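Local coordinates for protein endo-1,4-beta-xylanase C (Paenibacillus barcinonensis, PDB 4XUO) that hydrolyses internal beta-1,4-xylosidic linkages of xylan, the chain here being its N-terminal CBM22-1 xylan-binding domain, which carries a calcium ion, at residues 14-19 against 44-49; 37-42 against 147-152; 56-61 against 135-140. One frame throughout, in Å; residues are numbered along the deposited sequence.

Interaction 1. Residues 14-19 against 44-49. With CA (calcium ion), chain C.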
loop_
_atom_site.group_PDB
_atom_site.type_symbol
_atom_site.label_atom_id
_atom_site.label_comp_id
_atom_site.label_asym_id
_atom_site.label_seq_id
_atom_site.Cartn_x
_atom_site.Cartn_y
_atom_site.Cartn_z
ATOM N N HIS A 14 -6.047 6.565 -5.886
ATOM C CA HIS A 14 -7.080 5.545 -5.717
ATOM C C HIS A 14 -8.056 5.872 -4.600
ATOM O O HIS A 14 -7.686 5.871 -3.405
ATOM C CB HIS A 14 -6.460 4.196 -5.393
ATOM C CG HIS A 14 -5.646 3.611 -6.497
ATOM N ND1 HIS A 14 -4.875 2.487 -6.308
ATOM C CD2 HIS A 14 -5.499 3.957 -7.797
ATOM C CE1 HIS A 14 -4.326 2.135 -7.456
ATOM N NE2 HIS A 14 -4.663 3.031 -8.370
ATOM N N SER A 15 -9.303 6.148 -4.999
ATOM C CA SER A 15 -10.408 6.443 -4.058
ATOM C C SER A 15 -11.333 5.258 -3.794
ATOM O O SER A 15 -12.116 5.280 -2.819
ATOM C CB SER A 15 -11.230 7.599 -4.611
ATOM O OG SER A 15 -11.948 7.159 -5.756
ATOM N N PHE A 16 -11.269 4.250 -4.666
ATOM C CA PHE A 16 -12.015 2.990 -4.549
ATOM C C PHE A 16 -13.532 3.167 -4.708
ATOM O O PHE A 16 -14.287 2.271 -4.378
ATOM C CB PHE A 16 -11.663 2.244 -3.244
ATOM C CG PHE A 16 -10.188 1.914 -3.145
ATOM C CD1 PHE A 16 -9.624 1.045 -4.058
ATOM C CD2 PHE A 16 -9.359 2.560 -2.224
ATOM C CE1 PHE A 16 -8.261 0.761 -4.021
ATOM C CE2 PHE A 16 -8.009 2.280 -2.167
ATOM C CZ PHE A 16 -7.452 1.379 -3.080
ATOM N N GLU A 17 -13.924 4.290 -5.292
ATOM C CA GLU A 17 -15.316 4.713 -5.365
ATOM C C GLU A 17 -16.081 4.115 -6.541
ATOM O O GLU A 17 -17.303 4.228 -6.594
ATOM C CB GLU A 17 -15.384 6.226 -5.447
ATOM C CG GLU A 17 -14.906 6.924 -4.190
ATOM C CD GLU A 17 -15.691 6.541 -2.957
ATOM O OE1 GLU A 17 -16.936 6.668 -2.984
ATOM O OE2 GLU A 17 -15.080 6.137 -1.950
ATOM N N GLU A 18 -15.370 3.490 -7.479
ATOM C CA GLU A 18 -16.001 2.735 -8.552
ATOM C C GLU A 18 -16.081 1.269 -8.111
ATOM O O GLU A 18 -15.991 0.966 -6.918
ATOM C CB GLU A 18 -15.220 2.928 -9.861
ATOM C CG GLU A 18 -15.401 4.300 -10.506
ATOM C CD GLU A 18 -14.589 5.404 -9.837
ATOM O OE1 GLU A 18 -13.338 5.317 -9.836
ATOM O OE2 GLU A 18 -15.202 6.371 -9.320
ATOM N N GLY A 19 -16.278 0.350 -9.045
ATOM C CA GLY A 19 -16.461 -1.057 -8.686
ATOM C C GLY A 19 -15.198 -1.842 -8.346
ATOM O O GLY A 19 -15.272 -2.832 -7.605
ATOM N N GLN A 44 -16.607 4.232 -0.212
ATOM C CA GLN A 44 -15.954 2.929 -0.337
ATOM C C GLN A 44 -14.473 2.948 -0.006
ATOM O O GLN A 44 -13.824 3.979 -0.121
ATOM C CB GLN A 44 -16.144 2.402 -1.758
ATOM C CG GLN A 44 -17.597 2.075 -2.066
ATOM C CD GLN A 44 -17.765 1.399 -3.410
ATOM O OE1 GLN A 44 -17.255 1.866 -4.425
ATOM N NE2 GLN A 44 -18.456 0.278 -3.415
ATOM N N SER A 45 -13.963 1.786 0.391
ATOM C CA SER A 45 -12.532 1.605 0.653
ATOM C C SER A 45 -12.121 0.198 0.258
ATOM O O SER A 45 -12.982 -0.621 -0.082
ATOM C CB SER A 45 -12.205 1.884 2.136
ATOM O OG SER A 45 -12.830 0.940 3.011
ATOM N N LEU A 46 -10.810 -0.080 0.307
ATOM C CA LEU A 46 -10.275 -1.402 -0.056
ATOM C C LEU A 46 -10.075 -2.263 1.186
ATOM O O LEU A 46 -9.357 -1.858 2.111
ATOM C CB LEU A 46 -8.911 -1.265 -0.745
ATOM C CG LEU A 46 -8.347 -2.590 -1.297
ATOM C CD1 LEU A 46 -9.077 -3.024 -2.565
ATOM C CD2 LEU A 46 -6.857 -2.450 -1.571
ATOM N N GLN A 47 -10.697 -3.441 1.215
ATOM C CA GLN A 47 -10.669 -4.283 2.413
ATOM C C GLN A 47 -9.835 -5.537 2.201
ATOM O O GLN A 47 -9.981 -6.232 1.179
ATOM C CB GLN A 47 -12.109 -4.675 2.803
ATOM C CG GLN A 47 -12.214 -5.746 3.877
ATOM C CD GLN A 47 -13.653 -6.030 4.254
ATOM O OE1 GLN A 47 -14.459 -6.452 3.417
ATOM N NE2 GLN A 47 -13.989 -5.772 5.500
ATOM N N THR A 48 -9.025 -5.875 3.194
ATOM C CA THR A 48 -8.263 -7.100 3.168
ATOM C C THR A 48 -8.620 -7.983 4.367
ATOM O O THR A 48 -8.490 -7.551 5.511
ATOM C CB THR A 48 -6.745 -6.817 3.170
ATOM O OG1 THR A 48 -6.380 -6.044 2.003
ATOM C CG2 THR A 48 -5.986 -8.105 3.149
ATOM N N THR A 49 -9.106 -9.200 4.094
ATOM C CA THR A 49 -9.344 -10.207 5.118
ATOM C C THR A 49 -8.684 -11.547 4.773
ATOM O O THR A 49 -8.238 -11.765 3.639
ATOM C CB THR A 49 -10.857 -10.480 5.281
ATOM O OG1 THR A 49 -11.404 -10.926 4.034
ATOM C CG2 THR A 49 -11.587 -9.247 5.789
HETATM CA CA CA C . -12.964 6.121 -0.752
HETATM O O HOH W 1 -12.155 8.193 -1.445
#
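Phe16 and Glu17 run past Gln44 and Ser45 at a steep angle, the two backbones heading 107° apart. The CA atoms of Phe16 and Ser45 are 5.4 Å from each other. Segment 14-19 leaves a strand and turns as a loop. Segment 44-49 enters strand 45-49 just after Gln44.

A calcium ion joins the two backbones. Ser15 O and Gln44 O each bind it at 2.4 Å. These carbonyl oxygens also lie close to each other, because both point at the metal. Glu17 adds a carboxylate ligand through OE2. Its CB starts away from strand 45-49, but the chain bends at chi2 (-59°) and brings the carboxylate back to the ion. The same OE2 accepts a hydrogen bond from Gln44 N at 3.0 Å, from the syn side and 27° out of the carboxylate plane. One oxygen thus serves both the metal and the amide just before the strand. OE1 accepts from Lys43 N, so both oxygens of Glu17 are engaged, which holds the group in place. Water 1, Gln41 and Asp149 complete the site. The loop and the strand entrance thus supply part of the calcium site of this xylan-binding beta-sandwich, with two backbone carbonyls and one carboxylate.

Beside the metal site lies an apolar contact. Leu46 CB sits over the centre of one face of the Phe16 ring, 3.8 Å from the centroid, in a CH-pi contact. The opposite face is covered near its rim by His14 CB. The ring is therefore sandwiched between aliphatic carbons of both segments.

Strand 45-49 lies between strands 31-35 and 146-157. Leu46 pairs with Leu148 of the latter by backbone hydrogen bonds, while His14, at the end of strand 10-14, pairs with Phe151 on the same long strand.

Interaction 2. Residues 37-42 against 147-152. With CA (calcium ion), chain C.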
loop_
_atom_site.group_PDB
_atom_site.type_symbol
_atom_site.label_atom_id
_atom_site.label_comp_id
_atom_site.label_asym_id
_atom_site.label_seq_id
_atom_site.Cartn_x
_atom_site.Cartn_y
_atom_site.Cartn_z
ATOM N N GLU A 37 -18.960 -0.709 3.516
ATOM C CA GLU A 37 -19.238 -0.650 4.949
ATOM C C GLU A 37 -18.485 0.465 5.656
ATOM O O GLU A 37 -18.968 0.992 6.659
ATOM C CB GLU A 37 -18.847 -1.951 5.643
ATOM C CG GLU A 37 -19.576 -3.215 5.202
ATOM C CD GLU A 37 -19.168 -4.427 6.037
ATOM O OE1 GLU A 37 -18.381 -4.271 6.999
ATOM O OE2 GLU A 37 -19.634 -5.549 5.742
ATOM N N GLN A 38 -17.276 0.783 5.181
ATOM C CA GLN A 38 -16.401 1.767 5.843
ATOM C C GLN A 38 -15.655 2.548 4.779
ATOM O O GLN A 38 -15.363 1.998 3.724
ATOM C CB GLN A 38 -15.361 1.049 6.690
ATOM C CG GLN A 38 -15.878 0.247 7.869
ATOM C CD GLN A 38 -16.150 1.107 9.075
ATOM O OE1 GLN A 38 -15.503 2.121 9.285
ATOM N NE2 GLN A 38 -17.111 0.699 9.879
ATOM N N ALA A 39 -15.309 3.802 5.067
ATOM C CA ALA A 39 -14.494 4.604 4.146
ATOM C C ALA A 39 -13.926 5.816 4.862
ATOM O O ALA A 39 -14.488 6.281 5.861
ATOM C CB ALA A 39 -15.307 5.046 2.930
ATOM N N TYR A 40 -12.804 6.321 4.361
ATOM C CA TYR A 40 -12.211 7.510 4.941
ATOM C C TYR A 40 -12.748 8.726 4.198
ATOM O O TYR A 40 -13.004 9.754 4.818
ATOM C CB TYR A 40 -10.677 7.448 4.922
ATOM C CG TYR A 40 -10.048 8.777 5.267
ATOM C CD1 TYR A 40 -9.969 9.217 6.581
ATOM C CD2 TYR A 40 -9.582 9.613 4.269
ATOM C CE1 TYR A 40 -9.412 10.459 6.883
ATOM C CE2 TYR A 40 -9.024 10.838 4.563
ATOM C CZ TYR A 40 -8.942 11.254 5.868
ATOM O OH TYR A 40 -8.388 12.493 6.114
ATOM N N GLN A 41 -12.887 8.586 2.876
ATOM C CA GLN A 41 -13.508 9.554 1.984
ATOM C C GLN A 41 -14.482 8.837 1.046
ATOM O O GLN A 41 -14.247 7.692 0.639
ATOM C CB GLN A 41 -12.452 10.221 1.122
ATOM C CG GLN A 41 -12.849 11.579 0.603
ATOM C CD GLN A 41 -12.702 12.636 1.679
ATOM O OE1 GLN A 41 -11.955 12.458 2.650
ATOM N NE2 GLN A 41 -13.406 13.749 1.514
ATOM N N GLY A 42 -15.580 9.505 0.689
ATOM C CA GLY A 42 -16.578 8.880 -0.179
ATOM C C GLY A 42 -17.287 7.732 0.508
ATOM O O GLY A 42 -17.479 7.739 1.732
ATOM N N LEU A 147 -8.369 -2.008 6.338
ATOM C CA LEU A 147 -8.872 -1.214 5.230
ATOM C C LEU A 147 -7.872 -0.143 4.794
ATOM O O LEU A 147 -7.134 0.400 5.626
ATOM C CB LEU A 147 -10.152 -0.473 5.655
ATOM C CG LEU A 147 -11.265 -1.358 6.184
ATOM C CD1 LEU A 147 -12.192 -0.585 7.096
ATOM C CD2 LEU A 147 -12.044 -1.990 5.055
ATOM N N LEU A 148 -7.921 0.205 3.499
ATOM C CA LEU A 148 -7.117 1.266 2.899
ATOM C C LEU A 148 -7.982 2.194 2.067
ATOM O O LEU A 148 -8.812 1.725 1.254
ATOM C CB LEU A 148 -6.018 0.658 1.995
ATOM C CG LEU A 148 -5.169 1.616 1.166
ATOM C CD1 LEU A 148 -4.286 2.480 2.054
ATOM C CD2 LEU A 148 -4.319 0.905 0.121
ATOM N N ASP A 149 -7.770 3.495 2.194
ATOM C CA ASP A 149 -8.507 4.469 1.343
ATOM C C ASP A 149 -7.637 5.682 0.996
ATOM O O ASP A 149 -6.611 5.928 1.631
ATOM C CB ASP A 149 -9.797 4.922 2.061
ATOM C CG ASP A 149 -10.880 5.432 1.098
ATOM O OD1 ASP A 149 -10.702 5.346 -0.172
ATOM O OD2 ASP A 149 -11.920 5.901 1.615
ATOM N N GLU A 150 -8.047 6.445 -0.018
ATOM C CA GLU A 150 -7.348 7.668 -0.429
ATOM C C GLU A 150 -5.859 7.399 -0.580
ATOM O O GLU A 150 -5.025 8.069 0.003
ATOM C CB GLU A 150 -7.630 8.847 0.524
ATOM C CG GLU A 150 -9.018 9.426 0.344
ATOM C CD GLU A 150 -9.226 10.093 -1.004
ATOM O OE1 GLU A 150 -8.855 11.284 -1.148
ATOM O OE2 GLU A 150 -9.768 9.431 -1.923
ATOM N N PHE A 151 -5.551 6.372 -1.357
ATOM C CA PHE A 151 -4.165 6.018 -1.652
ATOM C C PHE A 151 -3.621 6.908 -2.761
ATOM O O PHE A 151 -4.342 7.215 -3.712
ATOM C CB PHE A 151 -4.066 4.536 -2.037
ATOM C CG PHE A 151 -2.673 4.103 -2.430
ATOM C CD1 PHE A 151 -1.709 3.836 -1.476
ATOM C CD2 PHE A 151 -2.348 3.958 -3.763
ATOM C CE1 PHE A 151 -0.428 3.449 -1.842
ATOM C CE2 PHE A 151 -1.072 3.570 -4.150
ATOM C CZ PHE A 151 -0.109 3.310 -3.186
ATOM N N GLN A 152 -2.376 7.357 -2.611
ATOM C CA GLN A 152 -1.746 8.266 -3.588
ATOM C C GLN A 152 -0.239 8.055 -3.711
ATOM O O GLN A 152 0.432 7.770 -2.735
ATOM C CB GLN A 152 -2.026 9.721 -3.176
ATOM C CG GLN A 152 -1.490 10.804 -4.090
ATOM C CD GLN A 152 -1.820 12.207 -3.558
ATOM O OE1 GLN A 152 -2.921 12.694 -3.752
ATOM N NE2 GLN A 152 -0.892 12.825 -2.856
HETATM CA CA CA C . -12.964 6.121 -0.752
HETATM O O HOH W 1 -12.155 8.193 -1.445
#
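Tyr40 and Gln41 meet Asp149 and Glu150 at the calcium site of a beta-sandwich, the fold of this carbohydrate-binding module. Segment 37-42 is a loop. Segment 147-152 belongs to long strand 146-157, which turns a corner at Glu150. The touching parts run in nearly the same direction, 12° apart.

The metal bonds come first. Asp149 binds the calcium ion through both carboxylate oxygens, OD1 at 2.5 Å and OD2 at 2.6 Å. Gln41 adds its backbone O. Ser15, Glu17, Gln44 and water 1 supply the other ligands.

Hydrogen bonds hold the carboxylate in place. Asp149 OD2 accepts from two successive backbone amides of the loop. Tyr40 N meets the anti lone pair of Asp149 OD2 at 2.9 Å. Gln41 N comes from above the carboxylate plane, with a nearly straight bond of 176°. Asp149 CG stands anti to the backbone N (chi1 -156°), which carries the carboxylate out to the loop. Two amides and the metal thus grip one oxygen and should offset its charge.

The apolar contacts flank this centre. Gln38 CB packs on Leu147 CD1 at 3.6 Å, the side chains crossing at about a right angle. Gln38 OE1 turns off to Lys79. At the other end, Glu150 CG lies at the edge of the Tyr40 ring, in its plane, and also touches Gln41 CB. The Tyr40 ring stacks on Tyr77 of strand 71-80.

With an alanine here in place of Glu150, the calcium-bound water is likely to lose its carboxylate acceptor, and a gap to open beside Gln41 CB. Water 1 lies 2.3 Å from the calcium and donates a hydrogen bond to Glu150 OE2 at 2.7 Å.

Interaction 3. Residues 56-61 against 135-140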
loop_
_atom_site.group_PDB
_atom_site.type_symbol
_atom_site.label_atom_id
_atom_site.label_comp_id
_atom_site.label_asym_id
_atom_site.label_seq_id
_atom_site.Cartn_x
_atom_site.Cartn_y
_atom_site.Cartn_z
ATOM N N ASN A 56 1.396 -11.463 4.336
ATOM C CA ASN A 56 0.200 -11.309 3.514
ATOM C C ASN A 56 -0.328 -9.875 3.523
ATOM O O ASN A 56 -0.140 -9.112 4.499
ATOM C CB ASN A 56 -0.953 -12.166 3.992
ATOM C CG ASN A 56 -0.648 -13.659 4.051
ATOM O OD1 ASN A 56 0.378 -14.191 3.564
ATOM N ND2 ASN A 56 -1.544 -14.340 4.681
ATOM N N GLY A 57 -1.042 -9.514 2.455
ATOM C CA GLY A 57 -1.746 -8.241 2.423
ATOM C C GLY A 57 -2.250 -7.899 1.046
ATOM O O GLY A 57 -2.063 -8.716 0.124
ATOM N N PRO A 58 -2.852 -6.706 0.895
ATOM C CA PRO A 58 -3.140 -6.194 -0.431
ATOM C C PRO A 58 -1.862 -5.704 -1.069
ATOM O O PRO A 58 -1.003 -5.148 -0.370
ATOM C CB PRO A 58 -4.101 -5.052 -0.155
ATOM C CG PRO A 58 -3.627 -4.490 1.165
ATOM C CD PRO A 58 -3.066 -5.663 1.925
ATOM N N SER A 59 -1.707 -5.945 -2.374
ATOM C CA SER A 59 -0.486 -5.535 -3.094
ATOM C C SER A 59 -0.762 -4.845 -4.412
ATOM O O SER A 59 -1.834 -5.036 -4.999
ATOM C CB SER A 59 0.421 -6.730 -3.366
ATOM O OG SER A 59 -0.205 -7.660 -4.276
ATOM N N LEU A 60 0.229 -4.081 -4.869
ATOM C CA LEU A 60 0.120 -3.250 -6.073
ATOM C C LEU A 60 1.465 -3.199 -6.813
ATOM O O LEU A 60 2.483 -2.804 -6.268
ATOM C CB LEU A 60 -0.352 -1.845 -5.702
ATOM C CG LEU A 60 -0.633 -0.887 -6.866
ATOM C CD1 LEU A 60 -1.894 -1.229 -7.627
ATOM C CD2 LEU A 60 -0.705 0.562 -6.386
ATOM N N SER A 61 1.484 -3.647 -8.066
ATOM C CA SER A 61 2.693 -3.521 -8.864
ATOM C C SER A 61 2.989 -2.041 -9.130
ATOM O O SER A 61 2.109 -1.321 -9.579
ATOM C CB SER A 61 2.532 -4.210 -10.233
ATOM O OG SER A 61 3.771 -4.136 -10.945
ATOM N N LEU A 135 4.513 -3.110 -4.296
ATOM C CA LEU A 135 4.121 -2.473 -3.015
ATOM C C LEU A 135 3.089 -3.352 -2.306
ATOM O O LEU A 135 2.164 -3.874 -2.923
ATOM C CB LEU A 135 3.501 -1.101 -3.317
ATOM C CG LEU A 135 2.962 -0.316 -2.107
ATOM C CD1 LEU A 135 4.130 0.064 -1.245
ATOM C CD2 LEU A 135 2.245 0.935 -2.626
ATOM N N TYR A 136 3.229 -3.506 -1.006
ATOM C CA TYR A 136 2.202 -4.154 -0.204
ATOM C C TYR A 136 2.076 -3.529 1.172
ATOM O O TYR A 136 3.013 -2.902 1.678
ATOM C CB TYR A 136 2.360 -5.693 -0.124
ATOM C CG TYR A 136 3.621 -6.234 0.501
ATOM C CD1 TYR A 136 4.826 -6.210 -0.194
ATOM C CD2 TYR A 136 3.614 -6.817 1.775
ATOM C CE1 TYR A 136 5.972 -6.715 0.353
ATOM C CE2 TYR A 136 4.748 -7.349 2.319
ATOM C CZ TYR A 136 5.941 -7.298 1.618
ATOM O OH TYR A 136 7.091 -7.826 2.162
ATOM N N LEU A 137 0.895 -3.705 1.755
ATOM C CA LEU A 137 0.572 -3.170 3.097
ATOM C C LEU A 137 0.470 -4.366 4.050
ATOM O O LEU A 137 -0.358 -5.250 3.831
ATOM C CB LEU A 137 -0.741 -2.392 3.007
ATOM C CG LEU A 137 -1.371 -1.860 4.291
ATOM C CD1 LEU A 137 -0.490 -0.780 4.940
ATOM C CD2 LEU A 137 -2.760 -1.310 4.015
ATOM N N GLU A 138 1.313 -4.379 5.085
ATOM C CA GLU A 138 1.503 -5.536 5.953
ATOM C C GLU A 138 1.496 -5.147 7.417
ATOM O O GLU A 138 1.791 -3.988 7.781
ATOM C CB GLU A 138 2.832 -6.271 5.639
ATOM C CG GLU A 138 4.128 -5.448 5.849
ATOM C CD GLU A 138 5.427 -6.260 5.638
ATOM O OE1 GLU A 138 6.449 -5.682 5.183
ATOM O OE2 GLU A 138 5.427 -7.493 5.913
ATOM N N SER A 139 1.220 -6.150 8.244
ATOM C CA SER A 139 1.247 -6.036 9.707
ATOM C C SER A 139 2.000 -7.198 10.315
ATOM O O SER A 139 1.929 -8.335 9.811
ATOM C CB SER A 139 -0.164 -6.030 10.288
ATOM O OG SER A 139 -0.144 -5.818 11.713
ATOM N N THR A 140 2.721 -6.927 11.401
ATOM C CA THR A 140 3.412 -7.987 12.146
ATOM C C THR A 140 2.389 -8.896 12.830
ATOM O O THR A 140 2.714 -10.040 13.163
ATOM C CB THR A 140 4.407 -7.431 13.201
ATOM O OG1 THR A 140 3.690 -6.681 14.174
ATOM C CG2 THR A 140 5.454 -6.532 12.561
#
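Ser59 and Tyr136 sit opposite each other on neighbouring strands with the same first torsion. In Ser59, OG sits between the backbone N and the carbonyl carbon (chi1 66°), and in Tyr136 CG does the same (chi1 62°). Their CB atoms meet at 3.9 Å on one face of the sheet. From there the groups part. Ser59 OG goes to Thr25 O, and the Tyr136 ring leads away to a cation-pi contact with Arg27.

The strands 57-61 and 135-139 run antiparallel, 165° between their directions. Ser59 and Tyr136 form a non-hydrogen-bonded pair. Leu60 and Leu135 form the next, hydrogen-bonded pair. Leu60 N gives to Leu135 O at 2.8 Å, with the donor in the carbonyl plane. Leu135 N returns a bond to Leu60 O at 2.8 Å. Beyond the Ser59-Tyr136 pair, Leu137 N gives to Pro58 O at 3.2 Å, nearly in line with the carbonyl.

Pro58 has no N-H to give. Its ring instead lies against Leu137, with CG 4.0 Å from Leu137 CB. The carbonyl of Leu137 turns to Tyr146 OH and also receives a CA-H contact from Gly57 CA at 3.6 Å. Gly57, without a side chain, leaves room for this oxygen close to its CA. Ser59 CA makes a shorter CA-H contact with Leu135 O, at 3.1 Å.

The face with Leu60 and Leu135 looks into the protein, where both meet Phe151 of strand 146-157. Strand 25-27 flanks strand 57-61 on its other edge, and strand 87-96 flanks strand 132-139. The contact is an antiparallel strand pair inside one sheet of a beta-sandwich, as in other carbohydrate-binding modules with this jelly-roll type of fold.

In the fold
Interactions 1 and 2 are two halves of one calcium site. Their centres are 6 Å apart, and they share the ion and water 1. Both reach the same sheet, where strands 45-49 and 146-157 are neighbours, and a probable hydrogen bond from Ser45 OG to Gln38 O ties strand 45-49 to loop 37-42. Both are only partly buried. Metal bonds and carboxylates are prominent in both, with an apolar ring contact added in interaction 1. Interaction 3 differs. It is buried, belongs to the other sheet, and relies on backbone hydrogen bonds and apolar packing. The two sheets meet across the interior, where Leu46 touches Pro58. In the chain, interaction 3 is nested within interaction 2.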